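Local coordinates for lipoprotein signal peptidase (Staphylococcus aureus, PDB 6RYO) that cleaves signal peptides from prolipoproteins in the bacterial membrane as an aspartyl protease of the peptidase A8 family, at residues I93-I98 against G129-R134; Y104-D109 against F115-I120. All blocks are in the same frame, centred on the assembly; numbering follows the deposited sequence.

Overall arrangement
Both contacts join the same two helices, 87-108 and 114-137, consecutive predicted transmembrane helices connected by a short turn. Contact 2 (104-109 with 115-120) lies beside that turn, where the short helical segments run antiparallel at 171°, 10.1 Å at the closest approach of their axes. Contact 1 (93-98 with 129-134) lies further from the turn, and contact 2 falls between its two halves along the chain. Their centres are about 18 Å apart, and the nearest atoms, about 7 Å apart, do not touch. Contact 1 borders the bound peptide and the region of the predicted catalytic D160; contact 2 is away from the annotated sites and closes the turn end of the hairpin among bound lipids.

Contact 1: I93-I98 against G129-R134; sequences IITIII and GNFIDR
T95 and F131 meet obliquely, methyl against ring: T95 CG2 lies 3.6 Å from F131 CD1 and 3.9 Å from F131 CB, so it is set at the root of the aromatic side chain. A chi1 of 177°, placing CG trans to the amide nitrogen, carries the F131 ring across to helix 87-108. Further out on the same ring, I96 CG1 comes within 4.0 Å of F131 CE1, again at a slant. T95 and F131 are also where the backbones draw nearest, at 7.1 Å between T95 CA and F131 CA. The pair belongs to a transmembrane helical hairpin that flanks the ligand-binding pocket of this aspartyl protease: T95 packs on a modified side chain of the bound peptide, while N130 ND2 bonds both to that peptide's backbone and to OD1 of D160, a predicted catalytic residue. The T95 hydroxyl uses two bonds, one to the carbonyl of F91 a turn earlier and one accepted from a water 2.8 Å from T95 OG1. That water accepts in turn from R134 NH1, 3.0 Å away, tying the two helices through solvent. R134 NH2 adds a weak hydrogen bond to the peptide backbone.

Contact 2: Y104-D109 against F115-I120; sequences YFFIKD and FMQVAI. With OLC ((2R)-2,3-dihydroxypropyl (9Z)-octadec-9-enoate), chain E; OLC ((2R)-2,3-dihydroxypropyl (9Z)-octadec-9-enoate), chain D.
Q117 leans over the rim of the F106 ring, and its CG sits over one face. Its CB starts 3.4 Å from F106 CE2, and chi1 -69° brings CG in over the CE2/CZ side of the face. There Q117 CG makes a CH-pi contact 3.9 Å from the F106 ring centroid, 29° off the ring normal. Beyond CG the chain is extended: CD passes 3.5 Å from F106 CZ, with the amide plane 40° from that of the ring. OE1, past the rim and 3.4 Å from F106 CZ, accepts a hydrogen bond from F30 N, and NE2 donates to the carbonyls of A110 and K28, so bonds to three backbone groups, at both ends of the amide, fix its rotation. The opposite face of the F106 ring is covered by C24, in the glycerol head of the chain E monoolein, 3.5 Å from F106 CD2, and I120 CG2 meets the ring's edge. I120 CD1 reaches over a face of F105, 4.2 Å from F105 CG. Next to the turn, M116 CE lies 3.2 Å from D109 O. Short-linked antiparallel helices packed through F105, F106, M116, Q117 and I120 make this the turn end of a transmembrane helical hairpin.

Contact 1: I93-I98 against G129-R134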
ATOM      1  N   ILE A  93       0.417  15.123   6.122  1.00 24.44           N
ATOM      2  CA  ILE A  93      -0.889  15.494   6.658  1.00 22.26           C
ATOM      3  C   ILE A  93      -1.985  14.632   6.041  1.00 20.60           C
ATOM      4  O   ILE A  93      -2.917  14.199   6.729  1.00 26.95           O
ATOM      5  CB  ILE A  93      -1.148  16.994   6.431  1.00 24.09           C
ATOM      6  CG1 ILE A  93      -0.039  17.832   7.076  1.00 19.10           C
ATOM      7  CG2 ILE A  93      -2.507  17.396   6.982  1.00 22.07           C
ATOM      8  CD1 ILE A  93       0.011  19.262   6.582  1.00 15.39           C
ATOM      9  N   ILE A  94      -1.886  14.360   4.738  1.00 20.42           N
ATOM     10  CA  ILE A  94      -2.912  13.571   4.055  1.00 21.48           C
ATOM     11  C   ILE A  94      -2.956  12.150   4.609  1.00 19.40           C
ATOM     12  O   ILE A  94      -4.028  11.629   4.942  1.00 22.13           O
ATOM     13  CB  ILE A  94      -2.668  13.576   2.535  1.00 20.66           C
ATOM     14  CG1 ILE A  94      -3.012  14.941   1.932  1.00 15.85           C
ATOM     15  CG2 ILE A  94      -3.464  12.467   1.860  1.00 18.48           C
ATOM     16  CD1 ILE A  94      -2.563  15.090   0.495  1.00 15.17           C
ATOM     17  N   THR A  95      -1.791  11.504   4.713  1.00 16.61           N
ATOM     18  CA  THR A  95      -1.750  10.113   5.158  1.00 17.20           C
ATOM     19  C   THR A  95      -2.319   9.956   6.564  1.00 24.09           C
ATOM     20  O   THR A  95      -3.075   9.015   6.835  1.00 29.69           O
ATOM     21  CB  THR A  95      -0.316   9.589   5.100  1.00 16.79           C
ATOM     22  OG1 THR A  95       0.157   9.638   3.750  1.00 18.13           O
ATOM     23  CG2 THR A  95      -0.253   8.152   5.597  1.00 17.43           C
ATOM     24  N   ILE A  96      -1.974  10.872   7.468  1.00 20.78           N
ATOM     25  CA  ILE A  96      -2.416  10.756   8.855  1.00 19.76           C
ATOM     26  C   ILE A  96      -3.921  10.970   8.960  1.00 22.55           C
ATOM     27  O   ILE A  96      -4.621  10.233   9.665  1.00 27.28           O
ATOM     28  CB  ILE A  96      -1.639  11.744   9.741  1.00 20.81           C
ATOM     29  CG1 ILE A  96      -0.171  11.326   9.841  1.00 26.85           C
ATOM     30  CG2 ILE A  96      -2.275  11.844  11.115  1.00 20.75           C
ATOM     31  CD1 ILE A  96       0.654  12.275  10.657  1.00 33.74           C
ATOM     32  N   ILE A  97      -4.441  11.987   8.266  1.00 19.62           N
ATOM     33  CA  ILE A  97      -5.880  12.243   8.268  1.00 19.36           C
ATOM     34  C   ILE A  97      -6.641  11.016   7.784  1.00 19.55           C
ATOM     35  O   ILE A  97      -7.695  10.661   8.327  1.00 20.87           O
ATOM     36  CB  ILE A  97      -6.203  13.485   7.414  1.00 19.06           C
ATOM     37  CG1 ILE A  97      -5.710  14.755   8.107  1.00 21.37           C
ATOM     38  CG2 ILE A  97      -7.697  13.584   7.135  1.00 20.63           C
ATOM     39  CD1 ILE A  97      -5.990  16.021   7.325  1.00 20.71           C
ATOM     40  N   ILE A  98      -6.112  10.339   6.767  1.00 18.19           N
ATOM     41  CA  ILE A  98      -6.781   9.164   6.223  1.00 23.73           C
ATOM     42  C   ILE A  98      -6.581   7.954   7.131  1.00 28.27           C
ATOM     43  O   ILE A  98      -7.485   7.124   7.281  1.00 29.35           O
ATOM     44  CB  ILE A  98      -6.287   8.903   4.789  1.00 25.43           C
ATOM     45  CG1 ILE A  98      -6.668  10.080   3.884  1.00 28.44           C
ATOM     46  CG2 ILE A  98      -6.856   7.604   4.250  1.00 26.07           C
ATOM     47  CD1 ILE A  98      -6.302   9.890   2.430  1.00 27.10           C
ATOM     48  N   GLY A 129       2.655   1.339   5.257  1.00 14.60           N
ATOM     49  CA  GLY A 129       3.915   0.882   4.688  1.00  5.51           C
ATOM     50  C   GLY A 129       4.644   1.975   3.930  1.00 11.50           C
ATOM     51  O   GLY A 129       5.854   2.160   4.092  1.00 17.14           O
ATOM     52  N   ASN A 130       3.917   2.710   3.080  1.00 13.02           N
ATOM     53  CA  ASN A 130       4.514   3.857   2.403  1.00 16.26           C
ATOM     54  C   ASN A 130       4.801   4.992   3.378  1.00 23.72           C
ATOM     55  O   ASN A 130       5.760   5.748   3.186  1.00 28.95           O
ATOM     56  CB  ASN A 130       3.601   4.345   1.277  1.00 15.97           C
ATOM     57  CG  ASN A 130       3.668   3.466   0.045  1.00 19.70           C
ATOM     58  OD1 ASN A 130       4.680   2.816  -0.209  1.00 19.48           O
ATOM     59  ND2 ASN A 130       2.585   3.439  -0.725  1.00 21.72           N
ATOM     60  N   PHE A 131       3.982   5.123   4.424  1.00 25.66           N
ATOM     61  CA  PHE A 131       4.180   6.186   5.403  1.00 21.80           C
ATOM     62  C   PHE A 131       5.532   6.062   6.094  1.00 24.98           C
ATOM     63  O   PHE A 131       6.199   7.070   6.354  1.00 29.32           O
ATOM     64  CB  PHE A 131       3.042   6.165   6.427  1.00 16.62           C
ATOM     65  CG  PHE A 131       3.182   7.188   7.521  1.00 24.32           C
ATOM     66  CD1 PHE A 131       2.865   8.518   7.291  1.00 27.44           C
ATOM     67  CD2 PHE A 131       3.613   6.816   8.783  1.00 24.32           C
ATOM     68  CE1 PHE A 131       2.988   9.459   8.300  1.00 25.78           C
ATOM     69  CE2 PHE A 131       3.735   7.751   9.794  1.00 22.58           C
ATOM     70  CZ  PHE A 131       3.422   9.074   9.553  1.00 22.74           C
ATOM     71  N   ILE A 132       5.954   4.831   6.395  1.00 24.58           N
ATOM     72  CA  ILE A 132       7.246   4.618   7.040  1.00 18.34           C
ATOM     73  C   ILE A 132       8.379   5.042   6.114  1.00 23.74           C
ATOM     74  O   ILE A 132       9.379   5.622   6.555  1.00 29.91           O
ATOM     75  CB  ILE A 132       7.385   3.146   7.472  1.00 14.27           C
ATOM     76  CG1 ILE A 132       6.245   2.759   8.413  1.00 15.47           C
ATOM     77  CG2 ILE A 132       8.735   2.902   8.137  1.00 16.60           C
ATOM     78  CD1 ILE A 132       6.188   1.280   8.734  1.00 13.64           C
ATOM     79  N   ASP A 133       8.240   4.761   4.816  1.00 23.08           N
ATOM     80  CA  ASP A 133       9.282   5.124   3.861  1.00 18.05           C
ATOM     81  C   ASP A 133       9.483   6.633   3.804  1.00 17.09           C
ATOM     82  O   ASP A 133      10.621   7.114   3.787  1.00 20.90           O
ATOM     83  CB  ASP A 133       8.934   4.574   2.478  1.00 23.05           C
ATOM     84  CG  ASP A 133       9.160   3.078   2.370  1.00 32.62           C
ATOM     85  OD1 ASP A 133       8.599   2.324   3.193  1.00 34.33           O
ATOM     86  OD2 ASP A 133       9.896   2.654   1.453  1.00 38.53           O
ATOM     87  N   ARG A 134       8.390   7.398   3.773  1.00 15.82           N
ATOM     88  CA  ARG A 134       8.510   8.846   3.630  1.00 18.78           C
ATOM     89  C   ARG A 134       9.004   9.497   4.916  1.00 26.31           C
ATOM     90  O   ARG A 134       9.775  10.462   4.870  1.00 31.11           O
ATOM     91  CB  ARG A 134       7.172   9.451   3.207  1.00 21.05           C
ATOM     92  CG  ARG A 134       6.696   9.027   1.828  1.00 22.28           C
ATOM     93  CD  ARG A 134       5.516   9.872   1.377  1.00 26.02           C
ATOM     94  NE  ARG A 134       4.993   9.436   0.084  1.00 28.85           N
ATOM     95  CZ  ARG A 134       3.979   8.591  -0.064  1.00 31.50           C
ATOM     96  NH1 ARG A 134       3.370   8.088   1.001  1.00 30.37           N
ATOM     97  NH2 ARG A 134       3.573   8.249  -1.278  1.00 33.56           N
TER
HETATM   98  O   HOH W   1       2.961   9.610   3.519  1.00 25.45           O

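Contact 2: Y104-D109 against F115-I120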
ATOM      1  N   TYR A 104     -11.669   5.122  12.285  1.00 39.26           N
ATOM      2  CA  TYR A 104     -13.021   5.552  12.622  1.00 41.37           C
ATOM      3  C   TYR A 104     -14.058   4.876  11.731  1.00 44.82           C
ATOM      4  O   TYR A 104     -15.140   4.506  12.199  1.00 51.70           O
ATOM      5  CB  TYR A 104     -13.121   7.070  12.514  1.00 40.64           C
ATOM      6  CG  TYR A 104     -14.409   7.628  13.056  1.00 42.72           C
ATOM      7  CD1 TYR A 104     -14.567   7.864  14.414  1.00 45.06           C
ATOM      8  CD2 TYR A 104     -15.469   7.919  12.211  1.00 43.09           C
ATOM      9  CE1 TYR A 104     -15.743   8.374  14.914  1.00 44.82           C
ATOM     10  CE2 TYR A 104     -16.648   8.428  12.701  1.00 43.33           C
ATOM     11  CZ  TYR A 104     -16.779   8.653  14.051  1.00 45.51           C
ATOM     12  OH  TYR A 104     -17.954   9.160  14.540  1.00 50.76           O
ATOM     13  N   PHE A 105     -13.751   4.723  10.441  1.00 41.21           N
ATOM     14  CA  PHE A 105     -14.598   3.928   9.554  1.00 39.21           C
ATOM     15  C   PHE A 105     -14.725   2.502  10.078  1.00 37.51           C
ATOM     16  O   PHE A 105     -15.823   1.933  10.114  1.00 40.68           O
ATOM     17  CB  PHE A 105     -14.010   3.946   8.138  1.00 45.51           C
ATOM     18  CG  PHE A 105     -14.971   3.525   7.051  1.00 50.68           C
ATOM     19  CD1 PHE A 105     -16.226   3.025   7.350  1.00 53.22           C
ATOM     20  CD2 PHE A 105     -14.602   3.630   5.720  1.00 56.67           C
ATOM     21  CE1 PHE A 105     -17.094   2.638   6.347  1.00 56.32           C
ATOM     22  CE2 PHE A 105     -15.465   3.246   4.711  1.00 61.59           C
ATOM     23  CZ  PHE A 105     -16.713   2.750   5.026  1.00 59.91           C
ATOM     24  N   PHE A 106     -13.601   1.915  10.497  1.00 36.25           N
ATOM     25  CA  PHE A 106     -13.596   0.560  11.043  1.00 35.68           C
ATOM     26  C   PHE A 106     -14.573   0.417  12.206  1.00 36.86           C
ATOM     27  O   PHE A 106     -15.258  -0.603  12.332  1.00 34.54           O
ATOM     28  CB  PHE A 106     -12.175   0.202  11.485  1.00 33.97           C
ATOM     29  CG  PHE A 106     -11.974  -1.251  11.812  1.00 33.75           C
ATOM     30  CD1 PHE A 106     -12.337  -1.760  13.049  1.00 37.99           C
ATOM     31  CD2 PHE A 106     -11.391  -2.102  10.890  1.00 32.23           C
ATOM     32  CE1 PHE A 106     -12.140  -3.095  13.350  1.00 39.35           C
ATOM     33  CE2 PHE A 106     -11.186  -3.433  11.186  1.00 38.64           C
ATOM     34  CZ  PHE A 106     -11.564  -3.933  12.416  1.00 41.07           C
ATOM     35  N   ILE A 107     -14.649   1.434  13.065  1.00 40.87           N
ATOM     36  CA  ILE A 107     -15.451   1.320  14.278  1.00 40.92           C
ATOM     37  C   ILE A 107     -16.930   1.570  13.992  1.00 49.77           C
ATOM     38  O   ILE A 107     -17.799   0.859  14.512  1.00 52.37           O
ATOM     39  CB  ILE A 107     -14.904   2.275  15.356  1.00 34.21           C
ATOM     40  CG1 ILE A 107     -13.454   1.922  15.694  1.00 34.00           C
ATOM     41  CG2 ILE A 107     -15.763   2.216  16.605  1.00 30.92           C
ATOM     42  CD1 ILE A 107     -12.809   2.853  16.704  1.00 34.52           C
ATOM     43  N   LYS A 108     -17.242   2.561  13.154  1.00 50.56           N
ATOM     44  CA  LYS A 108     -18.608   3.057  13.010  1.00 46.58           C
ATOM     45  C   LYS A 108     -19.457   2.232  12.043  1.00 48.21           C
ATOM     46  O   LYS A 108     -20.597   1.881  12.364  1.00 57.03           O
ATOM     47  CB  LYS A 108     -18.580   4.522  12.561  1.00 42.60           C
ATOM     48  CG  LYS A 108     -18.255   5.509  13.674  1.00 39.47           C
ATOM     49  CD  LYS A 108     -19.352   5.534  14.727  1.00 40.56           C
ATOM     50  CE  LYS A 108     -19.008   6.473  15.872  1.00 43.57           C
ATOM     51  NZ  LYS A 108     -20.084   6.505  16.903  1.00 46.73           N
ATOM     52  N   ASP A 109     -18.937   1.927  10.852  1.00 41.09           N
ATOM     53  CA  ASP A 109     -19.741   1.295   9.813  1.00 47.13           C
ATOM     54  C   ASP A 109     -19.240  -0.074   9.374  1.00 47.36           C
ATOM     55  O   ASP A 109     -19.814  -0.654   8.447  1.00 49.18           O
ATOM     56  CB  ASP A 109     -19.835   2.212   8.585  1.00 55.51           C
ATOM     57  CG  ASP A 109     -21.064   3.093   8.609  1.00 64.30           C
ATOM     58  OD1 ASP A 109     -21.915   2.904   9.503  1.00 68.27           O
ATOM     59  OD2 ASP A 109     -21.181   3.971   7.730  1.00 67.42           O
ATOM     60  N   PHE A 115     -15.638  -8.740   5.931  1.00 27.68           N
ATOM     61  CA  PHE A 115     -15.171  -8.402   4.589  1.00 21.76           C
ATOM     62  C   PHE A 115     -14.639  -6.975   4.525  1.00 23.12           C
ATOM     63  O   PHE A 115     -13.545  -6.730   4.003  1.00 23.78           O
ATOM     64  CB  PHE A 115     -16.303  -8.599   3.579  1.00 21.07           C
ATOM     65  CG  PHE A 115     -15.935  -8.226   2.173  1.00 22.16           C
ATOM     66  CD1 PHE A 115     -16.258  -6.977   1.666  1.00 27.88           C
ATOM     67  CD2 PHE A 115     -15.271  -9.124   1.355  1.00 19.51           C
ATOM     68  CE1 PHE A 115     -15.921  -6.631   0.372  1.00 25.77           C
ATOM     69  CE2 PHE A 115     -14.932  -8.785   0.061  1.00 19.36           C
ATOM     70  CZ  PHE A 115     -15.258  -7.537  -0.432  1.00 21.73           C
ATOM     71  N   MET A 116     -15.407  -6.013   5.039  1.00 25.25           N
ATOM     72  CA  MET A 116     -14.962  -4.625   5.000  1.00 31.32           C
ATOM     73  C   MET A 116     -13.810  -4.383   5.966  1.00 31.18           C
ATOM     74  O   MET A 116     -12.899  -3.601   5.667  1.00 39.02           O
ATOM     75  CB  MET A 116     -16.127  -3.685   5.310  1.00 39.92           C
ATOM     76  CG  MET A 116     -17.099  -3.508   4.157  1.00 54.29           C
ATOM     77  SD  MET A 116     -17.865  -1.875   4.156  1.00 68.15           S
ATOM     78  CE  MET A 116     -18.853  -1.951   5.649  1.00 69.26           C
ATOM     79  N   GLN A 117     -13.840  -5.033   7.132  1.00 24.79           N
ATOM     80  CA  GLN A 117     -12.746  -4.887   8.089  1.00 19.76           C
ATOM     81  C   GLN A 117     -11.427  -5.375   7.500  1.00 30.84           C
ATOM     82  O   GLN A 117     -10.369  -4.785   7.751  1.00 31.68           O
ATOM     83  CB  GLN A 117     -13.078  -5.636   9.379  1.00 17.52           C
ATOM     84  CG  GLN A 117     -14.206  -5.007  10.191  1.00 15.84           C
ATOM     85  CD  GLN A 117     -14.474  -5.742  11.490  1.00 24.02           C
ATOM     86  OE1 GLN A 117     -13.675  -6.572  11.924  1.00 32.06           O
ATOM     87  NE2 GLN A 117     -15.605  -5.441  12.117  1.00 27.73           N
ATOM     88  N   VAL A 118     -11.467  -6.460   6.722  1.00 33.08           N
ATOM     89  CA  VAL A 118     -10.278  -6.907   5.998  1.00 31.65           C
ATOM     90  C   VAL A 118      -9.856  -5.856   4.978  1.00 30.65           C
ATOM     91  O   VAL A 118      -8.667  -5.551   4.825  1.00 27.59           O
ATOM     92  CB  VAL A 118     -10.534  -8.271   5.329  1.00 26.48           C
ATOM     93  CG1 VAL A 118      -9.405  -8.619   4.364  1.00 20.55           C
ATOM     94  CG2 VAL A 118     -10.690  -9.359   6.381  1.00 23.77           C
ATOM     95  N   ALA A 119     -10.831  -5.294   4.258  1.00 28.92           N
ATOM     96  CA  ALA A 119     -10.530  -4.286   3.246  1.00 25.20           C
ATOM     97  C   ALA A 119      -9.908  -3.044   3.871  1.00 21.94           C
ATOM     98  O   ALA A 119      -8.918  -2.507   3.361  1.00 22.89           O
ATOM     99  CB  ALA A 119     -11.800  -3.930   2.474  1.00 26.22           C
ATOM    100  N   ILE A 120     -10.486  -2.566   4.977  1.00 16.59           N
ATOM    101  CA  ILE A 120      -9.924  -1.415   5.678  1.00 18.55           C
ATOM    102  C   ILE A 120      -8.504  -1.716   6.143  1.00 20.58           C
ATOM    103  O   ILE A 120      -7.615  -0.858   6.072  1.00 27.87           O
ATOM    104  CB  ILE A 120     -10.836  -1.009   6.852  1.00 23.47           C
ATOM    105  CG1 ILE A 120     -12.211  -0.577   6.336  1.00 22.39           C
ATOM    106  CG2 ILE A 120     -10.201   0.103   7.668  1.00 26.14           C
ATOM    107  CD1 ILE A 120     -13.199  -0.253   7.432  1.00 26.03           C
TER
HETATM  108  C10 OLC E 203       5.741  -4.360  12.333  1.00 40.93           C
HETATM  109  C9  OLC E 203       4.613  -3.753  12.027  1.00 45.99           C
HETATM  110  C11 OLC E 203       5.898  -5.040  13.692  1.00 36.27           C
HETATM  111  C8  OLC E 203       3.463  -3.728  13.030  1.00 51.10           C
HETATM  112  C24 OLC E 203      -8.618  -1.420  12.949  1.00 66.21           C
HETATM  113  C12 OLC E 203       7.304  -5.622  13.799  1.00 35.20           C
HETATM  114  C7  OLC E 203       2.456  -2.660  12.611  1.00 53.85           C
HETATM  115  C6  OLC E 203       1.505  -3.237  11.565  1.00 55.09           C
HETATM  116  C5  OLC E 203       0.173  -2.498  11.647  1.00 54.74           C
HETATM  117  C4  OLC E 203      -0.453  -2.747  13.018  1.00 55.91           C
HETATM  118  C3  OLC E 203      -1.555  -1.722  13.277  1.00 58.50           C
HETATM  119  C2  OLC E 203      -2.572  -1.768  12.138  1.00 62.48           C
HETATM  120  C21 OLC E 203      -6.247  -0.961  12.373  1.00 66.68           C
HETATM  121  C1  OLC E 203      -3.939  -1.310  12.641  1.00 66.11           C
HETATM  122  C22 OLC E 203      -7.432  -1.883  12.106  1.00 63.67           C
HETATM  123  O19 OLC E 203      -4.035  -0.779  13.697  1.00 65.71           O
HETATM  124  O25 OLC E 203      -8.332  -1.626  14.304  1.00 66.84           O
HETATM  125  O23 OLC E 203      -7.765  -1.827  10.748  1.00 59.68           O
HETATM  126  O20 OLC E 203      -5.079  -1.532  11.856  1.00 68.22           O
HETATM  127  C10 OLC D 202      -2.742 -11.466  -5.454  1.00 62.61           C
HETATM  128  C9  OLC D 202      -3.349 -11.504  -4.286  1.00 61.34           C
HETATM  129  C11 OLC D 202      -3.550 -11.601  -6.743  1.00 63.90           C
HETATM  130  C8  OLC D 202      -4.863 -11.690  -4.220  1.00 59.92           C
HETATM  131  C24 OLC D 202     -13.819 -13.321   4.839  1.00 65.14           C
HETATM  132  C7  OLC D 202      -5.389 -11.210  -2.869  1.00 58.81           C
HETATM  133  C6  OLC D 202      -6.908 -11.075  -2.943  1.00 57.58           C
HETATM  134  C5  OLC D 202      -7.466 -10.834  -1.543  1.00 54.02           C
HETATM  135  C4  OLC D 202      -8.952 -11.181  -1.517  1.00 52.20           C
HETATM  136  C3  OLC D 202      -9.252 -11.964  -0.242  1.00 49.79           C
HETATM  137  C2  OLC D 202     -10.761 -12.024  -0.014  1.00 47.80           C
HETATM  138  C21 OLC D 202     -12.363 -12.344   3.067  1.00 48.63           C
HETATM  139  C1  OLC D 202     -11.091 -11.408   1.345  1.00 48.93           C
HETATM  140  C22 OLC D 202     -13.803 -12.604   3.494  1.00 59.21           C
HETATM  141  O19 OLC D 202     -10.268 -10.792   1.936  1.00 52.90           O
HETATM  142  O25 OLC D 202     -15.148 -13.523   5.232  1.00 69.41           O
HETATM  143  O23 OLC D 202     -14.478 -11.383   3.610  1.00 62.76           O
HETATM  144  O20 OLC D 202     -12.364 -11.577   1.899  1.00 46.15           O